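Local atomic coordinates of phosphatidylinositol phosphate phosphatase (Schizosaccharomyces pombe, PDB entry 1I9Z), a protein that removes the 5-phosphate from soluble and lipid inositol phosphates through its catalytic domain, the part present here, and so controls phosphatidylinositol 4,5-bisphosphate levels in membrane trafficking. Residues 25-30 against 158-163; 41-46 against 82-87; 115-120 against 151-156. All coordinates share one frame; numbering follows the deposited sequence.

Contact 1 (25-30 against 158-163); sequences VKIFVA and TGLCFI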
loop_
_atom_site.group_PDB
_atom_site.type_symbol
_atom_site.label_atom_id
_atom_site.label_comp_id
_atom_site.label_asym_id
_atom_site.label_seq_id
_atom_site.Cartn_x
_atom_site.Cartn_y
_atom_site.Cartn_z
ATOM N N VAL A 25 -9.189 6.353 -10.414
ATOM C CA VAL A 25 -9.652 6.379 -9.029
ATOM C C VAL A 25 -8.476 6.938 -8.197
ATOM O O VAL A 25 -7.349 6.493 -8.398
ATOM C CB VAL A 25 -9.992 4.934 -8.567
ATOM C CG1 VAL A 25 -10.245 4.896 -7.039
ATOM C CG2 VAL A 25 -11.270 4.438 -9.347
ATOM N N LYS A 26 -8.739 7.892 -7.299
ATOM C CA LYS A 26 -7.696 8.486 -6.433
ATOM C C LYS A 26 -7.578 7.663 -5.140
ATOM O O LYS A 26 -8.584 7.408 -4.472
ATOM C CB LYS A 26 -8.070 9.920 -6.032
ATOM C CG LYS A 26 -8.117 10.934 -7.198
ATOM C CD LYS A 26 -8.849 12.197 -6.720
ATOM C CE LYS A 26 -8.626 13.448 -7.637
ATOM N NZ LYS A 26 -7.559 14.409 -7.075
ATOM N N ILE A 27 -6.355 7.281 -4.786
ATOM C CA ILE A 27 -6.138 6.430 -3.623
ATOM C C ILE A 27 -5.132 7.059 -2.675
ATOM O O ILE A 27 -4.059 7.501 -3.095
ATOM C CB ILE A 27 -5.612 5.052 -4.046
ATOM C CG1 ILE A 27 -6.628 4.371 -4.974
ATOM C CG2 ILE A 27 -5.347 4.213 -2.759
ATOM C CD1 ILE A 27 -6.123 3.025 -5.609
ATOM N N PHE A 28 -5.484 7.126 -1.410
ATOM C CA PHE A 28 -4.640 7.766 -0.380
ATOM C C PHE A 28 -4.178 6.659 0.542
ATOM O O PHE A 28 -5.023 5.941 1.120
ATOM C CB PHE A 28 -5.473 8.765 0.435
ATOM C CG PHE A 28 -4.648 9.640 1.366
ATOM C CD1 PHE A 28 -4.272 10.950 0.965
ATOM C CD2 PHE A 28 -4.261 9.195 2.655
ATOM C CE1 PHE A 28 -3.536 11.793 1.805
ATOM C CE2 PHE A 28 -3.509 10.029 3.526
ATOM C CZ PHE A 28 -3.135 11.361 3.079
ATOM N N VAL A 29 -2.871 6.477 0.669
ATOM C CA VAL A 29 -2.306 5.414 1.473
ATOM C C VAL A 29 -1.566 6.052 2.620
ATOM O O VAL A 29 -0.728 6.923 2.422
ATOM C CB VAL A 29 -1.338 4.500 0.658
ATOM C CG1 VAL A 29 -0.669 3.406 1.594
ATOM C CG2 VAL A 29 -2.076 3.827 -0.462
ATOM N N ALA A 30 -1.916 5.626 3.819
ATOM C CA ALA A 30 -1.392 6.191 5.039
ATOM C C ALA A 30 -0.875 5.124 5.991
ATOM O O ALA A 30 -1.544 4.129 6.229
ATOM C CB ALA A 30 -2.563 7.010 5.770
ATOM N N THR A 158 -10.616 -4.291 -12.423
ATOM C CA THR A 158 -9.205 -4.078 -12.124
ATOM C C THR A 158 -8.949 -4.614 -10.713
ATOM O O THR A 158 -9.709 -4.251 -9.818
ATOM C CB THR A 158 -8.901 -2.564 -12.179
ATOM O OG1 THR A 158 -9.071 -2.099 -13.547
ATOM C CG2 THR A 158 -7.446 -2.308 -11.723
ATOM N N GLY A 159 -7.893 -5.414 -10.509
ATOM C CA GLY A 159 -7.613 -5.994 -9.183
ATOM C C GLY A 159 -6.587 -5.221 -8.355
ATOM O O GLY A 159 -5.529 -4.877 -8.891
ATOM N N LEU A 160 -6.920 -4.894 -7.092
ATOM C CA LEU A 160 -5.982 -4.174 -6.244
ATOM C C LEU A 160 -5.671 -4.946 -4.969
ATOM O O LEU A 160 -6.553 -5.578 -4.403
ATOM C CB LEU A 160 -6.553 -2.791 -5.882
ATOM C CG LEU A 160 -6.835 -1.851 -7.074
ATOM C CD1 LEU A 160 -8.337 -2.007 -7.484
ATOM C CD2 LEU A 160 -6.496 -0.413 -6.634
ATOM N N CYS A 161 -4.412 -4.911 -4.524
ATOM C CA CYS A 161 -4.088 -5.589 -3.305
ATOM C C CYS A 161 -3.274 -4.670 -2.435
ATOM O O CYS A 161 -2.270 -4.099 -2.900
ATOM C CB CYS A 161 -3.332 -6.890 -3.573
ATOM S SG CYS A 161 -2.798 -7.791 -2.082
ATOM N N PHE A 162 -3.712 -4.506 -1.175
ATOM C CA PHE A 162 -3.024 -3.681 -0.214
ATOM C C PHE A 162 -2.476 -4.495 0.959
ATOM O O PHE A 162 -3.195 -5.348 1.576
ATOM C CB PHE A 162 -3.970 -2.574 0.311
ATOM C CG PHE A 162 -4.371 -1.655 -0.740
ATOM C CD1 PHE A 162 -5.531 -1.897 -1.491
ATOM C CD2 PHE A 162 -3.540 -0.541 -1.051
ATOM C CE1 PHE A 162 -5.898 -1.041 -2.537
ATOM C CE2 PHE A 162 -3.891 0.312 -2.086
ATOM C CZ PHE A 162 -5.057 0.069 -2.822
ATOM N N ILE A 163 -1.206 -4.232 1.284
ATOM C CA ILE A 163 -0.561 -4.930 2.360
ATOM C C ILE A 163 0.160 -3.987 3.286
ATOM O O ILE A 163 0.932 -3.145 2.817
ATOM C CB ILE A 163 0.518 -5.909 1.847
ATOM C CG1 ILE A 163 -0.056 -6.756 0.712
ATOM C CG2 ILE A 163 1.056 -6.775 2.986
ATOM C CD1 ILE A 163 0.790 -6.764 -0.484
#

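Contact 2 (41-46 against 82-87); sequences TKLENW and REWESC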
loop_
_atom_site.group_PDB
_atom_site.type_symbol
_atom_site.label_atom_id
_atom_site.label_comp_id
_atom_site.label_asym_id
_atom_site.label_seq_id
_atom_site.Cartn_x
_atom_site.Cartn_y
_atom_site.Cartn_z
ATOM N N THR A 41 -9.027 11.687 17.016
ATOM C CA THR A 41 -9.453 12.160 15.711
ATOM C C THR A 41 -8.544 13.314 15.324
ATOM O O THR A 41 -8.711 13.890 14.271
ATOM C CB THR A 41 -10.884 12.742 15.754
ATOM O OG1 THR A 41 -10.926 13.730 16.796
ATOM C CG2 THR A 41 -11.896 11.655 16.117
ATOM N N LYS A 42 -7.583 13.654 16.154
ATOM C CA LYS A 42 -6.725 14.797 15.814
ATOM C C LYS A 42 -5.601 14.323 14.876
ATOM O O LYS A 42 -4.432 14.344 15.246
ATOM C CB LYS A 42 -6.105 15.423 17.071
ATOM C CG LYS A 42 -7.131 15.923 18.095
ATOM C CD LYS A 42 -7.697 17.230 17.664
ATOM C CE LYS A 42 -8.825 17.064 16.672
ATOM N NZ LYS A 42 -9.663 18.336 16.596
ATOM N N LEU A 43 -5.999 14.009 13.650
ATOM C CA LEU A 43 -5.078 13.513 12.604
ATOM C C LEU A 43 -5.183 14.299 11.327
ATOM O O LEU A 43 -4.768 13.842 10.251
ATOM C CB LEU A 43 -5.481 12.067 12.286
ATOM C CG LEU A 43 -5.699 11.104 13.464
ATOM C CD1 LEU A 43 -6.282 9.766 12.954
ATOM C CD2 LEU A 43 -4.340 10.833 14.164
ATOM N N GLU A 44 -5.793 15.485 11.376
ATOM C CA GLU A 44 -6.015 16.235 10.128
ATOM C C GLU A 44 -4.771 16.418 9.239
ATOM O O GLU A 44 -4.861 16.344 8.011
ATOM C CB GLU A 44 -6.595 17.639 10.472
ATOM C CG GLU A 44 -7.639 17.651 11.651
ATOM C CD GLU A 44 -7.148 17.195 13.088
ATOM O OE1 GLU A 44 -6.066 17.591 13.658
ATOM O OE2 GLU A 44 -7.943 16.410 13.676
ATOM N N ASN A 45 -3.658 16.730 9.868
ATOM C CA ASN A 45 -2.384 16.987 9.156
ATOM C C ASN A 45 -1.902 15.747 8.433
ATOM O O ASN A 45 -1.164 15.822 7.429
ATOM C CB ASN A 45 -1.317 17.472 10.158
ATOM C CG ASN A 45 -1.614 18.904 10.670
ATOM O OD1 ASN A 45 -1.059 19.364 11.708
ATOM N ND2 ASN A 45 -2.504 19.626 9.931
ATOM N N TRP A 46 -2.345 14.601 8.926
ATOM C CA TRP A 46 -1.918 13.348 8.306
ATOM C C TRP A 46 -2.810 12.861 7.150
ATOM O O TRP A 46 -2.356 12.527 6.052
ATOM C CB TRP A 46 -1.769 12.296 9.429
ATOM C CG TRP A 46 -1.449 10.865 8.936
ATOM C CD1 TRP A 46 -0.576 10.500 7.944
ATOM C CD2 TRP A 46 -1.956 9.652 9.489
ATOM N NE1 TRP A 46 -0.486 9.107 7.860
ATOM C CE2 TRP A 46 -1.321 8.564 8.803
ATOM C CE3 TRP A 46 -2.881 9.369 10.521
ATOM C CZ2 TRP A 46 -1.594 7.241 9.108
ATOM C CZ3 TRP A 46 -3.163 8.082 10.841
ATOM C CH2 TRP A 46 -2.521 6.989 10.148
ATOM N N ARG A 82 -10.669 -0.896 16.921
ATOM C CA ARG A 82 -11.938 -0.297 16.610
ATOM C C ARG A 82 -12.049 1.170 17.008
ATOM O O ARG A 82 -12.837 1.878 16.398
ATOM C CB ARG A 82 -13.084 -1.117 17.251
ATOM C CG ARG A 82 -13.236 -2.438 16.508
ATOM C CD ARG A 82 -14.280 -3.417 17.098
ATOM N NE ARG A 82 -14.383 -4.531 16.143
ATOM C CZ ARG A 82 -14.454 -5.820 16.462
ATOM N NH1 ARG A 82 -14.430 -6.182 17.752
ATOM N NH2 ARG A 82 -14.556 -6.727 15.485
ATOM N N GLU A 83 -11.299 1.599 18.016
ATOM C CA GLU A 83 -11.328 3.032 18.419
ATOM C C GLU A 83 -10.703 3.860 17.272
ATOM O O GLU A 83 -11.152 4.948 16.919
ATOM C CB GLU A 83 -10.491 3.242 19.667
ATOM C CG GLU A 83 -11.141 2.714 20.962
ATOM C CD GLU A 83 -10.203 2.898 22.154
ATOM O OE1 GLU A 83 -9.827 4.061 22.408
ATOM O OE2 GLU A 83 -9.836 1.899 22.819
ATOM N N TRP A 84 -9.607 3.326 16.710
ATOM C CA TRP A 84 -8.970 3.994 15.592
ATOM C C TRP A 84 -9.919 4.005 14.398
ATOM O O TRP A 84 -10.043 5.025 13.723
ATOM C CB TRP A 84 -7.636 3.271 15.218
ATOM C CG TRP A 84 -6.600 3.615 16.186
ATOM C CD1 TRP A 84 -6.066 2.815 17.146
ATOM C CD2 TRP A 84 -5.899 4.856 16.244
ATOM N NE1 TRP A 84 -5.040 3.473 17.781
ATOM C CE2 TRP A 84 -4.928 4.738 17.258
ATOM C CE3 TRP A 84 -6.003 6.066 15.525
ATOM C CZ2 TRP A 84 -4.030 5.790 17.600
ATOM C CZ3 TRP A 84 -5.093 7.123 15.845
ATOM C CH2 TRP A 84 -4.127 6.958 16.885
ATOM N N GLU A 85 -10.579 2.879 14.123
ATOM C CA GLU A 85 -11.548 2.853 13.014
ATOM C C GLU A 85 -12.603 3.931 13.183
ATOM O O GLU A 85 -13.002 4.608 12.223
ATOM C CB GLU A 85 -12.305 1.490 12.920
ATOM C CG GLU A 85 -11.337 0.328 12.583
ATOM C CD GLU A 85 -11.984 -1.041 12.616
ATOM O OE1 GLU A 85 -13.206 -1.134 12.850
ATOM O OE2 GLU A 85 -11.276 -2.040 12.415
ATOM N N SER A 86 -13.137 4.009 14.400
ATOM C CA SER A 86 -14.173 5.002 14.643
ATOM C C SER A 86 -13.584 6.400 14.454
ATOM O O SER A 86 -14.282 7.315 13.935
ATOM C CB SER A 86 -14.701 4.836 16.107
ATOM O OG SER A 86 -15.470 5.968 16.461
ATOM N N CYS A 87 -12.339 6.602 14.903
ATOM C CA CYS A 87 -11.740 7.941 14.731
ATOM C C CYS A 87 -11.533 8.316 13.267
ATOM O O CYS A 87 -11.818 9.441 12.846
ATOM C CB CYS A 87 -10.409 8.091 15.477
ATOM S SG CYS A 87 -10.544 8.145 17.268
#

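Contact 3 (115-120 against 151-156); sequences LMIFCK and IRFDYE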
loop_
_atom_site.group_PDB
_atom_site.type_symbol
_atom_site.label_atom_id
_atom_site.label_comp_id
_atom_site.label_asym_id
_atom_site.label_seq_id
_atom_site.Cartn_x
_atom_site.Cartn_y
_atom_site.Cartn_z
ATOM N N LEU A 115 -4.918 -3.050 9.240
ATOM C CA LEU A 115 -5.155 -2.431 7.934
ATOM C C LEU A 115 -6.653 -2.167 7.848
ATOM O O LEU A 115 -7.472 -3.037 8.164
ATOM C CB LEU A 115 -4.753 -3.413 6.772
ATOM C CG LEU A 115 -4.884 -2.811 5.366
ATOM C CD1 LEU A 115 -3.817 -1.626 5.197
ATOM C CD2 LEU A 115 -4.663 -3.965 4.295
ATOM N N MET A 116 -7.027 -0.954 7.478
ATOM C CA MET A 116 -8.441 -0.685 7.338
ATOM C C MET A 116 -8.614 0.122 6.070
ATOM O O MET A 116 -7.797 1.047 5.765
ATOM C CB MET A 116 -8.971 0.079 8.574
ATOM C CG MET A 116 -8.194 1.329 8.857
ATOM S SD MET A 116 -8.658 2.064 10.541
ATOM C CE MET A 116 -7.992 1.005 11.635
ATOM N N ILE A 117 -9.670 -0.203 5.318
ATOM C CA ILE A 117 -9.886 0.459 4.037
ATOM C C ILE A 117 -11.286 1.107 4.002
ATOM O O ILE A 117 -12.292 0.455 4.360
ATOM C CB ILE A 117 -9.721 -0.587 2.888
ATOM C CG1 ILE A 117 -8.251 -1.096 2.845
ATOM C CG2 ILE A 117 -10.092 0.121 1.503
ATOM C CD1 ILE A 117 -7.960 -2.017 1.632
ATOM N N PHE A 118 -11.310 2.411 3.677
ATOM C CA PHE A 118 -12.553 3.168 3.557
ATOM C C PHE A 118 -12.747 3.644 2.120
ATOM O O PHE A 118 -11.764 3.931 1.422
ATOM C CB PHE A 118 -12.517 4.389 4.454
ATOM C CG PHE A 118 -12.362 4.070 5.902
ATOM C CD1 PHE A 118 -11.094 3.883 6.463
ATOM C CD2 PHE A 118 -13.488 3.988 6.721
ATOM C CE1 PHE A 118 -10.973 3.617 7.825
ATOM C CE2 PHE A 118 -13.349 3.722 8.088
ATOM C CZ PHE A 118 -12.101 3.539 8.612
ATOM N N CYS A 119 -13.975 3.729 1.632
ATOM C CA CYS A 119 -14.167 4.279 0.275
ATOM C C CYS A 119 -15.409 5.147 0.309
ATOM O O CYS A 119 -16.219 5.079 1.276
ATOM C CB CYS A 119 -14.348 3.171 -0.770
ATOM S SG CYS A 119 -15.699 2.014 -0.417
ATOM N N LYS A 120 -15.547 5.977 -0.721
ATOM C CA LYS A 120 -16.746 6.800 -0.822
ATOM C C LYS A 120 -17.918 5.817 -0.996
ATOM O O LYS A 120 -17.764 4.770 -1.637
ATOM C CB LYS A 120 -16.653 7.674 -2.050
ATOM C CG LYS A 120 -15.685 8.813 -1.925
ATOM C CD LYS A 120 -15.502 9.457 -3.335
ATOM C CE LYS A 120 -14.729 10.786 -3.295
ATOM N NZ LYS A 120 -14.566 11.262 -4.753
ATOM N N ILE A 151 -5.542 -6.826 2.406
ATOM C CA ILE A 151 -6.903 -6.827 1.876
ATOM C C ILE A 151 -6.807 -6.527 0.357
ATOM O O ILE A 151 -6.089 -5.610 -0.059
ATOM C CB ILE A 151 -7.747 -5.749 2.581
ATOM C CG1 ILE A 151 -7.905 -6.162 4.080
ATOM C CG2 ILE A 151 -9.112 -5.657 1.870
ATOM C CD1 ILE A 151 -8.374 -4.929 5.017
ATOM N N ARG A 152 -7.534 -7.299 -0.450
ATOM C CA ARG A 152 -7.557 -7.115 -1.889
ATOM C C ARG A 152 -9.024 -7.023 -2.325
ATOM O O ARG A 152 -9.959 -7.366 -1.572
ATOM C CB ARG A 152 -6.837 -8.279 -2.591
ATOM C CG ARG A 152 -7.530 -9.731 -2.460
ATOM C CD ARG A 152 -8.749 -9.945 -3.398
ATOM N NE ARG A 152 -8.357 -9.774 -4.805
ATOM C CZ ARG A 152 -9.182 -9.514 -5.829
ATOM N NH1 ARG A 152 -8.656 -9.338 -7.050
ATOM N NH2 ARG A 152 -10.515 -9.465 -5.659
ATOM N N PHE A 153 -9.227 -6.495 -3.528
ATOM C CA PHE A 153 -10.578 -6.366 -4.039
ATOM C C PHE A 153 -10.503 -5.995 -5.528
ATOM O O PHE A 153 -9.438 -5.571 -6.051
ATOM C CB PHE A 153 -11.387 -5.300 -3.237
ATOM C CG PHE A 153 -10.802 -3.899 -3.238
ATOM C CD1 PHE A 153 -11.108 -3.007 -4.253
ATOM C CD2 PHE A 153 -9.926 -3.483 -2.222
ATOM C CE1 PHE A 153 -10.559 -1.708 -4.279
ATOM C CE2 PHE A 153 -9.362 -2.193 -2.215
ATOM C CZ PHE A 153 -9.670 -1.295 -3.234
ATOM N N ASP A 154 -11.625 -6.151 -6.215
ATOM C CA ASP A 154 -11.631 -5.737 -7.615
ATOM C C ASP A 154 -12.435 -4.459 -7.613
ATOM O O ASP A 154 -13.415 -4.339 -6.854
ATOM C CB ASP A 154 -12.313 -6.797 -8.486
ATOM C CG ASP A 154 -11.533 -8.024 -8.545
ATOM O OD1 ASP A 154 -10.357 -7.919 -8.924
ATOM O OD2 ASP A 154 -12.030 -9.109 -8.202
ATOM N N TYR A 155 -11.985 -3.487 -8.409
ATOM C CA TYR A 155 -12.702 -2.227 -8.609
ATOM C C TYR A 155 -13.057 -2.360 -10.113
ATOM O O TYR A 155 -12.207 -2.241 -11.020
ATOM C CB TYR A 155 -11.851 -1.010 -8.286
ATOM C CG TYR A 155 -12.670 0.263 -8.282
ATOM C CD1 TYR A 155 -12.852 0.987 -7.101
ATOM C CD2 TYR A 155 -13.260 0.752 -9.457
ATOM C CE1 TYR A 155 -13.576 2.145 -7.074
ATOM C CE2 TYR A 155 -14.014 1.943 -9.446
ATOM C CZ TYR A 155 -14.166 2.622 -8.250
ATOM O OH TYR A 155 -14.908 3.762 -8.175
ATOM N N GLU A 156 -14.345 -2.622 -10.343
ATOM C CA GLU A 156 -14.811 -2.974 -11.684
ATOM C C GLU A 156 -13.942 -4.180 -12.078
ATOM O O GLU A 156 -13.855 -5.131 -11.301
ATOM C CB GLU A 156 -14.683 -1.798 -12.658
ATOM C CG GLU A 156 -15.621 -0.635 -12.351
ATOM C CD GLU A 156 -17.148 -0.943 -12.370
ATOM O OE1 GLU A 156 -17.608 -2.008 -12.808
ATOM O OE2 GLU A 156 -17.896 -0.073 -11.906
#

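Contact 1 (25-30 against 158-163)
The interior of a beta sandwich is closed here by Ile27 and Val29, from one sheet, meeting Leu160 and Phe162 from the sheet facing it. The axes of 25-30 and 158-163 come no nearer than 10.3 Å and run 17° from parallel, a separation that belongs to stacked sheets and not to neighbours within one sheet. Ile27 and Leu160 approach tip to tip, with CD1, at the end of the longer branch of Ile27, 3.6 Å from CD2 of Leu160. The CG2 methyl of Ile27 serves Phe162: it stands anti to the backbone N (chi1 of CG1 -60°) and lies 4.2 Å from CZ of Phe162. Val29 adds CG2, 4.3 Å from CE2 of Phe162, and both methyl groups reach that ring obliquely. All four side chains are buried, and the contact is purely apolar. Phe205 and Val203 of strand 201-205 continue the packing beside Val29 and Phe162, while Phe153 and Tyr155 of strand 147-155 also touch Leu160. Alternate residues point into the interface; Phe28, on the other face of its strand, meets Tyr58 and Tyr310. Face-to-face packing of two mixed sheets is the beta-sandwich architecture of the DNase I-like (endonuclease/exonuclease/phosphatase) fold.

Contact 2 (41-46 against 82-87)
Leu43 against Trp84 and Thr41 against Cys87 are the two apolar meetings that join the end of a loop (41-43) and the start of helix 44-47 to residues 82-87 of helix 78-94. Both methyls of Leu43 butt against the CZ3 corner of the indole, at its edge: CD1 and CD2 each lie 4.1 Å from CZ3 of Trp84. The two side chains cross at about a right angle. Trp84 leaves its helix across the direction of the loop, and with CG anti to the carbonyl carbon (chi1 -76°) the six-membered ring ends nearer Leu43.

In the second patch the backbones come closest, at 4.9 Å between the CA atoms of Thr41 and Cys87. The methyl CG2 of Thr41 rests 3.9 Å from CB of Cys87 and equally near its sulfur. SG of Cys87 also lies 3.9 Å from the backbone N of Thr41, a van der Waals approach.

No polar bond joins the two segments; each has its own. Lys42 is the centre of an inverse gamma turn, with a weak bond from N of Leu43 to O of Thr41, and its NZ forms a salt bridge to OE2 of Glu44 (3.9 Å, long). Leu43 is the N-cap residue of helix 44-47, and its O accepts the N-H of Trp46 (2.9 Å). Outside the pair, Lys42 O bonds Tyr303 and Trp46 NE1 bonds Ile309 O. Leu91, further along helix 78-94, also touches Leu43, and Phe62 meets the Trp84 ring. The pattern is that of a loop and short helix packed against an outer helix, which covers one sheet of the DNase I-like sandwich.

Contact 3 (115-120 against 151-156)
The axes of 115-120 and 151-155 run 28° from parallel, 9.1 Å apart at their closest, and the nearest CA pair, Leu115 and Ile151, is 7.7 Å apart. These values place the strands in different layers; no backbone bond joins them, and side chains fill the gap, partly against backbone atoms. Ile151 is slotted between Leu115 and Ile117. Leu115 and Ile151 slide past each other in opposite directions; CD2 of Leu115 reaches 3.5 Å from the backbone N of Ile151 and 3.9 Å from its CD1. Ile117 instead meets Ile151 tip to tip, with CD1 of Ile117 3.8 Å from CG2 of Ile151. In the beta sandwich of the DNase I-like fold, this joins strand 113-120 of one sheet to strand 147-155 of the other. The same CD1 of Ile117 lies 4.1 Å from CE2 of Phe153, at the ring edge. On the strand's reverse face, Arg152 grips Asp154 end-on: NH1 bonds OD1 at 2.9 Å and NH2 bonds OD2 at 3.0 Å, the latter nearly straight at 168°. OD2 lies in the guanidinium plane, yet both oxygens are met from above the carboxylate plane. Asn129 bonds both residues, and His199 NE2 bonds NE of Arg152.

In the fold
Contacts 1 and 3 share one sandwich interior, their centres about 7 Å apart. Neighbouring strands 147-155 and 158-166 join them through probable hydrogen bonds: N of Leu160 to O of Phe153 and N of Phe162 to O of Ile151, both 2.8 Å. Contact 2 lies farther out, its centre about 19 Å from that of contact 1 and about 18 Å from that of contact 3. It meets contact 1 through Ala30 and Trp46, and contact 3 through Glu85 and Met116. Its Trp84 side chain is about 13 Å from the bound calcium ion. None of the residues touching across the contacts belongs to the inositol 1,4-bisphosphate pocket, which includes Arg211, Lys262 and Asp305.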